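Local coordinates for glucokinase (Enterococcus faecalis, PDB 2QM1), which probably phosphorylates glucose with ATP, as a zinc-containing glucokinase of the ROK family in the actin-like ATPase clan, at residues B[113-118]-B[156-161]; B[167-172]-B[177-182]; B[194-199]-B[244-249]; B[285-290]-B[299-304]. One frame throughout, in Å; residues are numbered along the deposited sequence. Where two conformers were deposited one is given.

Contact 1 (B[113-118]-B[156-161]); sequences ALDNDA and LLHGVA
A histidine–carboxylate hydrogen bond between His158 and Asp115 joins strand 112-116 to the loop after strand 155-156, beside the magnesium site to which Asn116 belongs. These two strands lie in different sheets of the actin-like ATPase fold, so the bond ties the edge strand of one sheet to the loop leaving the edge strand of the other. The two side chains approach from opposite directions, and His158 NE2 donates to Asp115 OD2 over 2.6 Å. At 163° the bond is nearly straight. Asp115 OD2 receives it on the syn lone pair, facing the other carboxylate oxygen, and lies close to the plane of the imidazole. Carboxylate and ring are nearly coplanar, 26° apart. His158 has CG anti to its carbonyl carbon (chi1 -61°), which swings the imidazole to the aspartate although the CB bond itself does not aim there.

The second oxygen, Asp115 OD1, is engaged in the other direction. Through its anti lone pair it accepts the backbone N of Asn116 at 2.6 Å, and it also bonds Asn119 ND2, from another residue of the magnesium site. With both oxygens gripped, the carboxylate should have little freedom to rotate. Leu156 makes a close, possibly strained contact: its methyl CD1 stands 3.1 Å from Asp115 OD2, the oxygen that holds the histidine.

Contact 2 (B[167-172]-B[177-182]); sequences VGHVTV and FDCTCG. With ZN (zinc ion), chain J.
His169, Cys179 and Cys181 meet around a zinc ion in the Cys-X-Cys-Gly zinc motif of ROK proteins, and Cys186 supplies the fourth ligand. The tight part of the contact is confined to the metal. His169 binds through ND1 at 2.2 Å from the zinc. Cys179 SG lies 2.4 Å from the zinc, with the sulfur anti to its backbone N. Cys181 SG comes to 2.2 Å from the zinc by a different torsion, lying between its own N and carbonyl carbon (chi1 75°). These contrasting torsions bring two sulfurs from one short turn onto a single ion. Against the imidazole, Cys179 SG sits at the edge and in the ring plane, 3.5 Å from His169 ND1.

Even at the ligands the backbones stay well apart, 7.6 Å between the CA atoms of His169 and Cys181, so side chains and ion span the gap. On the looser, solvent side, Thr180 and Gly182 are exposed, on a type I turn that runs from Cys179 to Gly182. The metal is therefore the main link between the segments, while Lys183 NZ, bonded to His169 O and Thr171 OG1, adds a tie from just beyond the turn. Within that turn, the backbone N of Cys181 donates a hydrogen bond to Cys179 SG, long at 3.6 Å but straight at 176°.

Contact 3 (B[194-199]-B[244-249]); sequences TGVVRV and DRVCFY
Val196 and Val246 mark the closest backbone approach of two helices, 193-203 and 237-261, whose axes over these short segments come within 10.3 Å and run at 125° to each other. The pair is thus a steeply inclined helix–helix packing, nearer antiparallel than parallel, in the helical part of this actin-like ATPase fold. The CA atoms of Val196 and Val246 are 6.8 Å apart, and the interface is made of three valines and the aliphatic stem of Arg245.

Val196 and Val246 meet methyl to methyl, CG2 against CG2, at 3.9 Å. Their side chains cross at about a right angle. In both residues that CG2 is anti to the carbonyl carbon and CG1 anti to the backbone N, the same rotamer on either helix. Val246 aims its CB bond at the other helix; Val196 brings its methyl in from the flank and also packs on Ser225 and Val228 of helix 225-233.

One turn further along, Val199 presents its other methyl. With CG1 anti to the backbone N (chi1 158°), it reaches the aliphatic part of Arg245, whose CB lies 4.0 Å from Val199 CG1. The arginine contributes hydrocarbon here: its chain bends at chi2 and chi3, and its side chain passes close to a bound glycerol, probably from the crystallisation liquor. Val190 of helix 188-191 also packs on Val199. The valine methyl spans both neighbours, Val199 CG1 lying 4.3 Å from Val246 CG2 and 3.8 Å from Arg245 CG.

Contact 4 (B[285-290]-B[299-304]); sequences KYFQEF and TKIKLA
Phe287, on helix 277-289, meets Ile301 of strand 300-303 and Thr299 just before it. Strands 265-269 and 300-303 are parallel neighbours in one sheet and this helix lies between them in sequence, a beta-alpha-beta crossover in which the contact packs the helix back against the second strand.

From the backbone, the Phe287 side chain leaves with CG anti to the backbone N (chi1 179°), which sends the ring out toward the strand. CB is already in touch, 4.0 Å from Ile301 CG1. Next, Phe287 CG is 3.8 Å from both Ile301 CG1 and Ile301 CD1. Along the CD1/CE1 edge, Phe287 CD1 makes the shortest approach, 3.7 Å to Ile301 CD1, and CE1 stays close to the same methyl. Along the CD2/CE2 edge, Phe287 CD2 lies 3.9 Å from Ile301 CG1, and CE2 comes 3.8 Å from the backbone Thr299 O. At the far end, Phe287 CZ meets the threonine methyl, 3.8 Å from Thr299 CG2.

Taken together these distances describe a CH-pi contact: Ile301 CD1 stands 3.7 Å from the Phe287 ring centroid and only 13° off the ring normal, hence over the middle of the face. Thr299 instead crosses the phenylalanine at about a right angle; its CB and CG2 face CZ, while OG1 is hydrogen-bonded to Pro263 O. The two segments thus meet through dispersion and CH-pi attraction in a buried setting, and Arg280 of the same helix supplies a polar tie, from NH1 to Ile301 O.

In the fold
The contacts follow one another along the chain in numerical order, each closing before the next opens. Contact 1 joins the edge strand 112-116 to the loop that follows the edge strand 155-156 of the other sheet, and its centre is about 27 Å from that of contact 3, across the middle of the chain. Contacts 2, 3 and 4 form a connected series. The centres of contacts 2 and 3 are about 13 Å apart, bridged by Val172 against Tyr249; those of contacts 3 and 4 are about 16 Å apart, joined by the edge-to-face rings of Phe248 and Phe290. Helix 237-261 thus links the zinc loop to the crossover helix 277-289. Contacts 1, 2 and 4 lie near the second subunit; contact 3 reaches it through Phe248.

Contact 1 (B[113-118]-B[156-161])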
loop_
_atom_site.group_PDB
_atom_site.type_symbol
_atom_site.label_atom_id
_atom_site.label_comp_id
_atom_site.label_asym_id
_atom_site.label_seq_id
_atom_site.Cartn_x
_atom_site.Cartn_y
_atom_site.Cartn_z
ATOM N N ALA B 113 -12.035 -6.567 20.886
ATOM C CA ALA B 113 -11.700 -6.022 19.605
ATOM C C ALA B 113 -11.315 -7.179 18.695
ATOM O O ALA B 113 -10.844 -8.211 19.154
ATOM C CB ALA B 113 -10.543 -5.010 19.709
ATOM N N LEU B 114 -11.564 -7.050 17.405
ATOM C CA LEU B 114 -11.135 -8.134 16.541
ATOM C C LEU B 114 -10.599 -7.597 15.254
ATOM O O LEU B 114 -10.873 -6.462 14.857
ATOM C CB LEU B 114 -12.271 -9.155 16.284
ATOM C CG LEU B 114 -13.308 -8.857 15.192
ATOM C CD1 LEU B 114 -14.382 -9.903 15.205
ATOM C CD2 LEU B 114 -13.906 -7.460 15.308
ATOM N N ASP B 115 -9.840 -8.443 14.586
ATOM C CA ASP B 115 -9.232 -8.052 13.322
ATOM C C ASP B 115 -8.983 -9.278 12.468
ATOM O O ASP B 115 -9.212 -10.384 12.897
ATOM C CB ASP B 115 -7.981 -7.137 13.494
ATOM C CG ASP B 115 -7.813 -6.122 12.328
ATOM O OD1 ASP B 115 -7.990 -6.485 11.106
ATOM O OD2 ASP B 115 -7.545 -4.943 12.653
ATOM N N ASN B 116 -8.605 -9.057 11.236
ATOM C CA ASN B 116 -8.267 -10.164 10.342
ATOM C C ASN B 116 -7.047 -10.932 10.886
ATOM O O ASN B 116 -6.189 -10.348 11.533
ATOM C CB ASN B 116 -7.990 -9.607 8.965
ATOM C CG ASN B 116 -7.282 -10.579 8.106
ATOM O OD1 ASN B 116 -7.908 -11.466 7.529
ATOM N ND2 ASN B 116 -5.984 -10.493 8.079
ATOM N N ASP B 117 -6.956 -12.224 10.580
ATOM C CA ASP B 117 -5.956 -13.080 11.205
ATOM C C ASP B 117 -4.503 -12.751 10.841
ATOM O O ASP B 117 -3.666 -12.690 11.729
ATOM C CB ASP B 117 -6.276 -14.570 11.006
ATOM C CG ASP B 117 -6.363 -14.989 9.526
ATOM O OD1 ASP B 117 -6.379 -14.121 8.629
ATOM O OD2 ASP B 117 -6.468 -16.221 9.269
ATOM N N ALA B 118 -4.208 -12.468 9.571
ATOM C CA ALA B 118 -2.848 -11.987 9.231
ATOM C C ALA B 118 -2.604 -10.565 9.690
ATOM O O ALA B 118 -1.484 -10.223 9.996
ATOM C CB ALA B 118 -2.554 -12.147 7.779
ATOM N N LEU B 156 -2.397 0.062 11.408
ATOM C CA LEU B 156 -2.692 -1.112 10.636
ATOM C C LEU B 156 -3.654 -0.672 9.508
ATOM O O LEU B 156 -4.585 0.056 9.778
ATOM C CB LEU B 156 -3.398 -2.104 11.538
ATOM C CG LEU B 156 -3.207 -3.618 11.487
ATOM C CD1 LEU B 156 -4.572 -4.206 11.957
ATOM C CD2 LEU B 156 -2.699 -4.245 10.145
ATOM N N LEU B 157 -3.426 -1.071 8.265
ATOM C CA LEU B 157 -4.404 -0.716 7.176
ATOM C C LEU B 157 -5.573 -1.717 6.924
ATOM O O LEU B 157 -5.383 -2.926 6.929
ATOM C CB LEU B 157 -3.717 -0.375 5.858
ATOM C CG LEU B 157 -2.521 0.601 5.960
ATOM C CD1 LEU B 157 -2.017 0.871 4.631
ATOM C CD2 LEU B 157 -2.884 1.931 6.660
ATOM N N HIS B 158 -6.767 -1.174 6.682
ATOM C CA HIS B 158 -7.956 -1.970 6.427
ATOM C C HIS B 158 -8.542 -1.670 5.061
ATOM O O HIS B 158 -9.102 -2.525 4.450
ATOM C CB HIS B 158 -8.974 -1.746 7.571
ATOM C CG HIS B 158 -8.420 -2.161 8.904
ATOM N ND1 HIS B 158 -7.699 -1.306 9.714
ATOM C CD2 HIS B 158 -8.341 -3.380 9.489
ATOM C CE1 HIS B 158 -7.263 -1.964 10.778
ATOM N NE2 HIS B 158 -7.645 -3.222 10.667
ATOM N N GLY B 159 -8.414 -0.462 4.562
ATOM C CA GLY B 159 -9.150 -0.093 3.337
ATOM C C GLY B 159 -10.669 -0.028 3.481
ATOM O O GLY B 159 -11.226 -0.263 4.592
ATOM N N VAL B 160 -11.344 0.234 2.344
ATOM C CA VAL B 160 -12.776 0.524 2.334
ATOM C C VAL B 160 -13.635 -0.678 2.651
ATOM O O VAL B 160 -14.734 -0.511 3.210
ATOM C CB VAL B 160 -13.240 1.211 0.987
ATOM C CG1 VAL B 160 -13.089 0.252 -0.258
ATOM C CG2 VAL B 160 -14.667 1.737 1.127
ATOM N N ALA B 161 -13.143 -1.882 2.336
ATOM C CA ALA B 161 -13.901 -3.125 2.525
ATOM C C ALA B 161 -13.223 -4.106 3.470
ATOM O O ALA B 161 -13.541 -5.283 3.475
ATOM C CB ALA B 161 -14.185 -3.819 1.183
#

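Contact 2 (B[167-172]-B[177-182])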
loop_
_atom_site.group_PDB
_atom_site.type_symbol
_atom_site.label_atom_id
_atom_site.label_comp_id
_atom_site.label_asym_id
_atom_site.label_seq_id
_atom_site.Cartn_x
_atom_site.Cartn_y
_atom_site.Cartn_z
ATOM N N VAL B 167 -2.160 -9.537 0.214
ATOM C CA VAL B 167 -1.102 -9.673 -0.848
ATOM C C VAL B 167 -1.033 -11.036 -1.550
ATOM O O VAL B 167 -0.312 -11.207 -2.532
ATOM C CB VAL B 167 0.265 -9.289 -0.293
ATOM C CG1 VAL B 167 0.192 -7.841 0.302
ATOM C CG2 VAL B 167 0.688 -10.282 0.778
ATOM N N GLY B 168 -1.743 -12.017 -1.016
ATOM C CA GLY B 168 -1.796 -13.345 -1.594
ATOM C C GLY B 168 -2.524 -13.282 -2.909
ATOM O O GLY B 168 -2.337 -14.119 -3.786
ATOM N N HIS B 169 -3.330 -12.247 -3.059
ATOM C CA HIS B 169 -4.074 -12.069 -4.264
ATOM C C HIS B 169 -3.604 -10.917 -5.171
ATOM O O HIS B 169 -4.305 -10.517 -6.052
ATOM C CB HIS B 169 -5.554 -12.027 -3.881
ATOM C CG HIS B 169 -5.958 -13.243 -3.135
ATOM N ND1 HIS B 169 -6.103 -14.470 -3.753
ATOM C CD2 HIS B 169 -6.111 -13.466 -1.807
ATOM C CE1 HIS B 169 -6.397 -15.383 -2.842
ATOM N NE2 HIS B 169 -6.409 -14.801 -1.659
ATOM N N VAL B 170 -2.383 -10.420 -4.962
ATOM C CA VAL B 170 -1.667 -9.604 -5.958
ATOM C C VAL B 170 -1.379 -10.483 -7.193
ATOM O O VAL B 170 -0.961 -11.633 -7.051
ATOM C CB VAL B 170 -0.364 -9.050 -5.308
ATOM C CG1 VAL B 170 0.664 -8.656 -6.321
ATOM C CG2 VAL B 170 -0.713 -7.878 -4.405
ATOM N N THR B 171 -1.703 -9.982 -8.384
ATOM C CA THR B 171 -1.423 -10.698 -9.635
ATOM C C THR B 171 0.078 -10.585 -9.928
ATOM O O THR B 171 0.588 -9.514 -10.150
ATOM C CB THR B 171 -2.239 -10.126 -10.840
ATOM O OG1 THR B 171 -3.641 -10.256 -10.581
ATOM C CG2 THR B 171 -1.844 -10.841 -12.197
ATOM N N VAL B 172 0.784 -11.697 -9.849
ATOM C CA VAL B 172 2.178 -11.722 -10.243
ATOM C C VAL B 172 2.335 -12.218 -11.688
ATOM O O VAL B 172 3.391 -12.100 -12.277
ATOM C CB VAL B 172 3.018 -12.595 -9.249
ATOM C CG1 VAL B 172 3.087 -11.951 -7.871
ATOM C CG2 VAL B 172 2.461 -14.004 -9.139
ATOM N N PHE B 177 -1.772 -19.500 -13.104
ATOM C CA PHE B 177 -2.759 -20.488 -12.632
ATOM C C PHE B 177 -4.039 -19.823 -12.108
ATOM O O PHE B 177 -3.970 -18.729 -11.554
ATOM C CB PHE B 177 -2.154 -21.290 -11.485
ATOM C CG PHE B 177 -0.885 -22.035 -11.856
ATOM C CD1 PHE B 177 0.297 -21.781 -11.181
ATOM C CD2 PHE B 177 -0.882 -22.981 -12.863
ATOM C CE1 PHE B 177 1.479 -22.471 -11.497
ATOM C CE2 PHE B 177 0.285 -23.675 -13.203
ATOM C CZ PHE B 177 1.467 -23.428 -12.512
ATOM N N ASP B 178 -5.163 -20.509 -12.235
ATOM C CA ASP B 178 -6.441 -20.112 -11.634
ATOM C C ASP B 178 -6.354 -20.099 -10.125
ATOM O O ASP B 178 -5.849 -21.028 -9.527
ATOM C CB ASP B 178 -7.570 -21.056 -12.051
ATOM C CG ASP B 178 -7.905 -20.938 -13.505
ATOM O OD1 ASP B 178 -7.483 -19.944 -14.137
ATOM O OD2 ASP B 178 -8.575 -21.854 -14.037
ATOM N N CYS B 179 -6.854 -19.022 -9.523
ATOM C CA CYS B 179 -6.868 -18.879 -8.093
ATOM C C CYS B 179 -8.297 -19.091 -7.628
ATOM O O CYS B 179 -9.235 -18.831 -8.373
ATOM C CB CYS B 179 -6.428 -17.477 -7.697
ATOM S SG CYS B 179 -6.235 -17.289 -5.905
ATOM N N THR B 180 -8.482 -19.507 -6.391
ATOM C CA THR B 180 -9.862 -19.649 -5.886
ATOM C C THR B 180 -10.569 -18.303 -5.747
ATOM O O THR B 180 -11.810 -18.231 -5.719
ATOM C CB THR B 180 -9.938 -20.413 -4.545
ATOM O OG1 THR B 180 -8.996 -19.865 -3.627
ATOM C CG2 THR B 180 -9.615 -21.913 -4.750
ATOM N N CYS B 181 -9.805 -17.222 -5.683
ATOM C CA CYS B 181 -10.455 -15.922 -5.544
ATOM C C CYS B 181 -11.233 -15.636 -6.828
ATOM O O CYS B 181 -12.178 -14.879 -6.818
ATOM C CB CYS B 181 -9.456 -14.802 -5.169
ATOM S SG CYS B 181 -8.444 -14.303 -6.592
ATOM N N GLY B 182 -10.875 -16.288 -7.929
ATOM C CA GLY B 182 -11.603 -16.094 -9.165
ATOM C C GLY B 182 -10.919 -15.284 -10.238
ATOM O O GLY B 182 -11.564 -14.863 -11.190
HETATM ZN ZN ZN J . -6.466 -14.882 -5.897
#

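Contact 3 (B[194-199]-B[244-249])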
loop_
_atom_site.group_PDB
_atom_site.type_symbol
_atom_site.label_atom_id
_atom_site.label_comp_id
_atom_site.label_asym_id
_atom_site.label_seq_id
_atom_site.Cartn_x
_atom_site.Cartn_y
_atom_site.Cartn_z
ATOM N N THR B 194 0.722 -25.499 -1.158
ATOM C CA THR B 194 0.193 -26.069 -2.362
ATOM C C THR B 194 0.689 -25.394 -3.664
ATOM O O THR B 194 0.833 -26.044 -4.679
ATOM C CB THR B 194 -1.369 -25.981 -2.240
ATOM O OG1 THR B 194 -1.901 -27.248 -1.820
ATOM C CG2 THR B 194 -2.043 -25.503 -3.510
ATOM N N GLY B 195 0.917 -24.090 -3.628
ATOM C CA GLY B 195 1.408 -23.357 -4.797
ATOM C C GLY B 195 2.811 -23.756 -5.207
ATOM O O GLY B 195 3.108 -23.850 -6.374
ATOM N N VAL B 196 3.674 -23.998 -4.241
ATOM C CA VAL B 196 5.056 -24.404 -4.511
ATOM C C VAL B 196 5.124 -25.746 -5.263
ATOM O O VAL B 196 5.873 -25.902 -6.228
ATOM C CB VAL B 196 5.871 -24.489 -3.222
ATOM C CG1 VAL B 196 7.277 -25.157 -3.493
ATOM C CG2 VAL B 196 6.039 -23.116 -2.558
ATOM N N VAL B 197 4.319 -26.701 -4.800
ATOM C CA VAL B 197 4.104 -27.984 -5.443
ATOM C C VAL B 197 3.561 -27.750 -6.840
ATOM O O VAL B 197 4.049 -28.324 -7.813
ATOM C CB VAL B 197 3.101 -28.840 -4.579
ATOM C CG1 VAL B 197 2.444 -30.059 -5.399
ATOM C CG2 VAL B 197 3.770 -29.305 -3.298
ATOM N N ARG B 198 2.554 -26.901 -6.973
ATOM C CA ARG B 198 2.027 -26.656 -8.303
ATOM C C ARG B 198 3.116 -26.082 -9.214
ATOM O O ARG B 198 3.232 -26.484 -10.350
ATOM C CB ARG B 198 0.808 -25.743 -8.238
ATOM C CG ARG B 198 -0.022 -25.679 -9.494
ATOM C CD ARG B 198 -1.440 -25.207 -9.113
ATOM N NE ARG B 198 -1.335 -24.219 -8.056
ATOM C CZ ARG B 198 -2.019 -24.200 -6.910
ATOM N NH1 ARG B 198 -2.963 -25.097 -6.615
ATOM N NH2 ARG B 198 -1.760 -23.227 -6.054
ATOM N N VAL B 199 3.949 -25.184 -8.711
ATOM C CA VAL B 199 5.008 -24.615 -9.549
ATOM C C VAL B 199 5.974 -25.746 -9.916
ATOM O O VAL B 199 6.549 -25.769 -10.999
ATOM C CB VAL B 199 5.790 -23.496 -8.802
ATOM C CG1 VAL B 199 7.165 -23.276 -9.414
ATOM C CG2 VAL B 199 4.971 -22.167 -8.762
ATOM N N ASP B 244 13.884 -20.887 -7.091
ATOM C CA ASP B 244 14.161 -19.759 -7.997
ATOM C C ASP B 244 12.907 -19.137 -8.613
ATOM O O ASP B 244 12.715 -17.919 -8.603
ATOM C CB ASP B 244 15.039 -20.278 -9.120
ATOM C CG ASP B 244 16.227 -19.423 -9.369
ATOM O OD1 ASP B 244 16.072 -18.180 -9.444
ATOM O OD2 ASP B 244 17.341 -20.002 -9.493
ATOM N N ARG B 245 12.036 -19.990 -9.136
ATOM C CA ARG B 245 10.792 -19.515 -9.678
ATOM C C ARG B 245 9.928 -18.911 -8.569
ATOM O O ARG B 245 9.322 -17.857 -8.758
ATOM C CB ARG B 245 10.048 -20.662 -10.372
ATOM C CG ARG B 245 8.731 -20.237 -11.007
ATOM C CD ARG B 245 8.948 -19.075 -12.039
ATOM N NE ARG B 245 8.834 -19.618 -13.383
ATOM C CZ ARG B 245 9.844 -19.931 -14.159
ATOM N NH1 ARG B 245 9.603 -20.469 -15.342
ATOM N NH2 ARG B 245 11.082 -19.700 -13.761
ATOM N N VAL B 246 9.874 -19.596 -7.417
ATOM C CA VAL B 246 8.993 -19.175 -6.324
ATOM C C VAL B 246 9.418 -17.796 -5.785
ATOM O O VAL B 246 8.559 -16.926 -5.512
ATOM C CB VAL B 246 8.866 -20.251 -5.156
ATOM C CG1 VAL B 246 8.293 -19.615 -3.930
ATOM C CG2 VAL B 246 7.941 -21.458 -5.550
ATOM N N CYS B 247 10.724 -17.598 -5.631
ATOM C CA CYS B 247 11.244 -16.376 -4.991
ATOM C C CYS B 247 11.242 -15.193 -5.939
ATOM O O CYS B 247 11.152 -14.055 -5.478
ATOM C CB CYS B 247 12.638 -16.631 -4.409
ATOM S SG CYS B 247 12.520 -17.857 -3.011
ATOM N N PHE B 248 11.317 -15.483 -7.249
ATOM C CA PHE B 248 11.030 -14.494 -8.331
ATOM C C PHE B 248 9.673 -13.816 -8.054
ATOM O O PHE B 248 9.566 -12.588 -7.944
ATOM C CB PHE B 248 11.087 -15.172 -9.727
ATOM C CG PHE B 248 10.639 -14.286 -10.867
ATOM C CD1 PHE B 248 11.551 -13.467 -11.529
ATOM C CD2 PHE B 248 9.286 -14.243 -11.245
ATOM C CE1 PHE B 248 11.132 -12.635 -12.552
ATOM C CE2 PHE B 248 8.859 -13.417 -12.243
ATOM C CZ PHE B 248 9.799 -12.604 -12.913
ATOM N N TYR B 249 8.647 -14.630 -7.891
ATOM C CA TYR B 249 7.290 -14.104 -7.740
ATOM C C TYR B 249 7.133 -13.414 -6.392
ATOM O O TYR B 249 6.496 -12.386 -6.317
ATOM C CB TYR B 249 6.257 -15.234 -7.837
ATOM C CG TYR B 249 6.058 -15.805 -9.236
ATOM C CD1 TYR B 249 5.728 -14.980 -10.308
ATOM C CD2 TYR B 249 6.179 -17.175 -9.470
ATOM C CE1 TYR B 249 5.526 -15.502 -11.600
ATOM C CE2 TYR B 249 5.964 -17.717 -10.764
ATOM C CZ TYR B 249 5.636 -16.869 -11.807
ATOM O OH TYR B 249 5.439 -17.381 -13.068
#

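Contact 4 (B[285-290]-B[299-304])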
loop_
_atom_site.group_PDB
_atom_site.type_symbol
_atom_site.label_atom_id
_atom_site.label_comp_id
_atom_site.label_asym_id
_atom_site.label_seq_id
_atom_site.Cartn_x
_atom_site.Cartn_y
_atom_site.Cartn_z
ATOM N N LYS B 285 16.971 -11.247 -2.944
ATOM C CA LYS B 285 17.650 -11.122 -4.237
ATOM C C LYS B 285 16.740 -10.605 -5.397
ATOM O O LYS B 285 17.128 -9.736 -6.171
ATOM C CB LYS B 285 18.294 -12.441 -4.615
ATOM C CG LYS B 285 18.780 -12.408 -6.068
ATOM C CD LYS B 285 19.091 -13.746 -6.727
ATOM C CE LYS B 285 19.728 -13.404 -8.074
ATOM N NZ LYS B 285 20.353 -14.523 -8.850
ATOM N N TYR B 286 15.537 -11.143 -5.505
ATOM C CA TYR B 286 14.598 -10.659 -6.496
ATOM C C TYR B 286 13.911 -9.339 -6.118
ATOM O O TYR B 286 13.657 -8.520 -6.971
ATOM C CB TYR B 286 13.587 -11.755 -6.862
ATOM C CG TYR B 286 14.197 -12.883 -7.694
ATOM C CD1 TYR B 286 14.529 -12.666 -9.014
ATOM C CD2 TYR B 286 14.426 -14.150 -7.153
ATOM C CE1 TYR B 286 15.077 -13.664 -9.808
ATOM C CE2 TYR B 286 14.984 -15.180 -7.943
ATOM C CZ TYR B 286 15.296 -14.910 -9.279
ATOM O OH TYR B 286 15.863 -15.857 -10.121
ATOM N N PHE B 287 13.569 -9.175 -4.846
ATOM C CA PHE B 287 13.165 -7.870 -4.312
ATOM C C PHE B 287 14.127 -6.746 -4.771
ATOM O O PHE B 287 13.693 -5.694 -5.168
ATOM C CB PHE B 287 13.173 -7.905 -2.781
ATOM C CG PHE B 287 12.799 -6.591 -2.157
ATOM C CD1 PHE B 287 11.446 -6.245 -1.991
ATOM C CD2 PHE B 287 13.780 -5.714 -1.715
ATOM C CE1 PHE B 287 11.072 -5.031 -1.385
ATOM C CE2 PHE B 287 13.411 -4.468 -1.120
ATOM C CZ PHE B 287 12.065 -4.140 -0.972
ATOM N N GLN B 288 15.433 -6.982 -4.624
ATOM C CA GLN B 288 16.464 -6.063 -5.084
ATOM C C GLN B 288 16.361 -5.752 -6.606
ATOM O O GLN B 288 16.508 -4.568 -6.999
ATOM C CB GLN B 288 17.858 -6.581 -4.699
ATOM C CG GLN B 288 18.203 -6.533 -3.189
ATOM C CD GLN B 288 18.293 -5.093 -2.640
ATOM O OE1 GLN B 288 17.701 -4.764 -1.613
ATOM N NE2 GLN B 288 18.966 -4.229 -3.374
ATOM N N GLU B 289 16.145 -6.776 -7.457
ATOM C CA GLU B 289 15.949 -6.545 -8.918
ATOM C C GLU B 289 14.781 -5.591 -9.148
ATOM O O GLU B 289 14.853 -4.674 -9.961
ATOM C CB GLU B 289 15.685 -7.839 -9.744
ATOM C CG GLU B 289 15.642 -7.572 -11.279
ATOM C CD GLU B 289 14.857 -8.587 -12.136
ATOM O OE1 GLU B 289 15.411 -9.188 -13.062
ATOM O OE2 GLU B 289 13.670 -8.772 -11.944
ATOM N N PHE B 290 13.697 -5.825 -8.435
ATOM C CA PHE B 290 12.437 -5.186 -8.777
ATOM C C PHE B 290 12.161 -3.835 -8.087
ATOM O O PHE B 290 11.088 -3.257 -8.243
ATOM C CB PHE B 290 11.286 -6.194 -8.575
ATOM C CG PHE B 290 11.310 -7.333 -9.547
ATOM C CD1 PHE B 290 11.440 -7.101 -10.915
ATOM C CD2 PHE B 290 11.208 -8.628 -9.110
ATOM C CE1 PHE B 290 11.494 -8.167 -11.822
ATOM C CE2 PHE B 290 11.254 -9.716 -10.024
ATOM C CZ PHE B 290 11.388 -9.478 -11.363
ATOM N N THR B 299 14.327 -0.482 2.469
ATOM C CA THR B 299 13.412 -1.550 2.896
ATOM C C THR B 299 14.133 -2.897 3.035
ATOM O O THR B 299 14.888 -3.306 2.144
ATOM C CB THR B 299 12.163 -1.660 1.995
ATOM O OG1 THR B 299 11.390 -0.415 2.039
ATOM C CG2 THR B 299 11.266 -2.848 2.476
ATOM N N LYS B 300 13.967 -3.533 4.208
ATOM C CA LYS B 300 14.705 -4.781 4.481
ATOM C C LYS B 300 13.812 -6.004 4.402
ATOM O O LYS B 300 12.647 -5.943 4.825
ATOM C CB LYS B 300 15.380 -4.716 5.850
ATOM C CG LYS B 300 16.414 -3.561 5.928
ATOM C CD LYS B 300 16.993 -3.404 7.329
ATOM C CE LYS B 300 16.110 -2.499 8.195
ATOM N NZ LYS B 300 17.035 -1.626 8.985
ATOM N N ILE B 301 14.347 -7.095 3.854
ATOM C CA ILE B 301 13.602 -8.378 3.799
ATOM C C ILE B 301 13.981 -9.248 5.032
ATOM O O ILE B 301 15.126 -9.663 5.187
ATOM C CB ILE B 301 13.814 -9.146 2.467
ATOM C CG1 ILE B 301 13.378 -8.311 1.233
ATOM C CG2 ILE B 301 13.058 -10.487 2.472
ATOM C CD1 ILE B 301 11.932 -7.552 1.391
ATOM N N LYS B 302 12.998 -9.496 5.894
ATOM C CA LYS B 302 13.212 -10.168 7.179
ATOM C C LYS B 302 12.398 -11.468 7.285
ATOM O O LYS B 302 11.414 -11.651 6.546
ATOM C CB LYS B 302 12.853 -9.210 8.334
ATOM C CG LYS B 302 13.623 -7.883 8.324
ATOM C CD LYS B 302 13.504 -7.247 9.709
ATOM C CE LYS B 302 14.336 -5.955 9.795
ATOM N NZ LYS B 302 14.013 -5.173 11.059
ATOM N N LEU B 303 12.842 -12.380 8.171
ATOM C CA LEU B 303 12.061 -13.544 8.589
ATOM C C LEU B 303 11.265 -13.244 9.864
ATOM O O LEU B 303 11.697 -12.427 10.696
ATOM C CB LEU B 303 12.973 -14.703 8.869
ATOM C CG LEU B 303 13.700 -15.368 7.720
ATOM C CD1 LEU B 303 14.805 -16.219 8.354
ATOM C CD2 LEU B 303 12.728 -16.213 6.892
ATOM N N ALA B 304 10.096 -13.865 10.019
ATOM C CA ALA B 304 9.290 -13.655 11.248
ATOM C C ALA B 304 10.080 -14.225 12.423
ATOM O O ALA B 304 10.758 -15.250 12.253
ATOM C CB ALA B 304 7.992 -14.395 11.144
#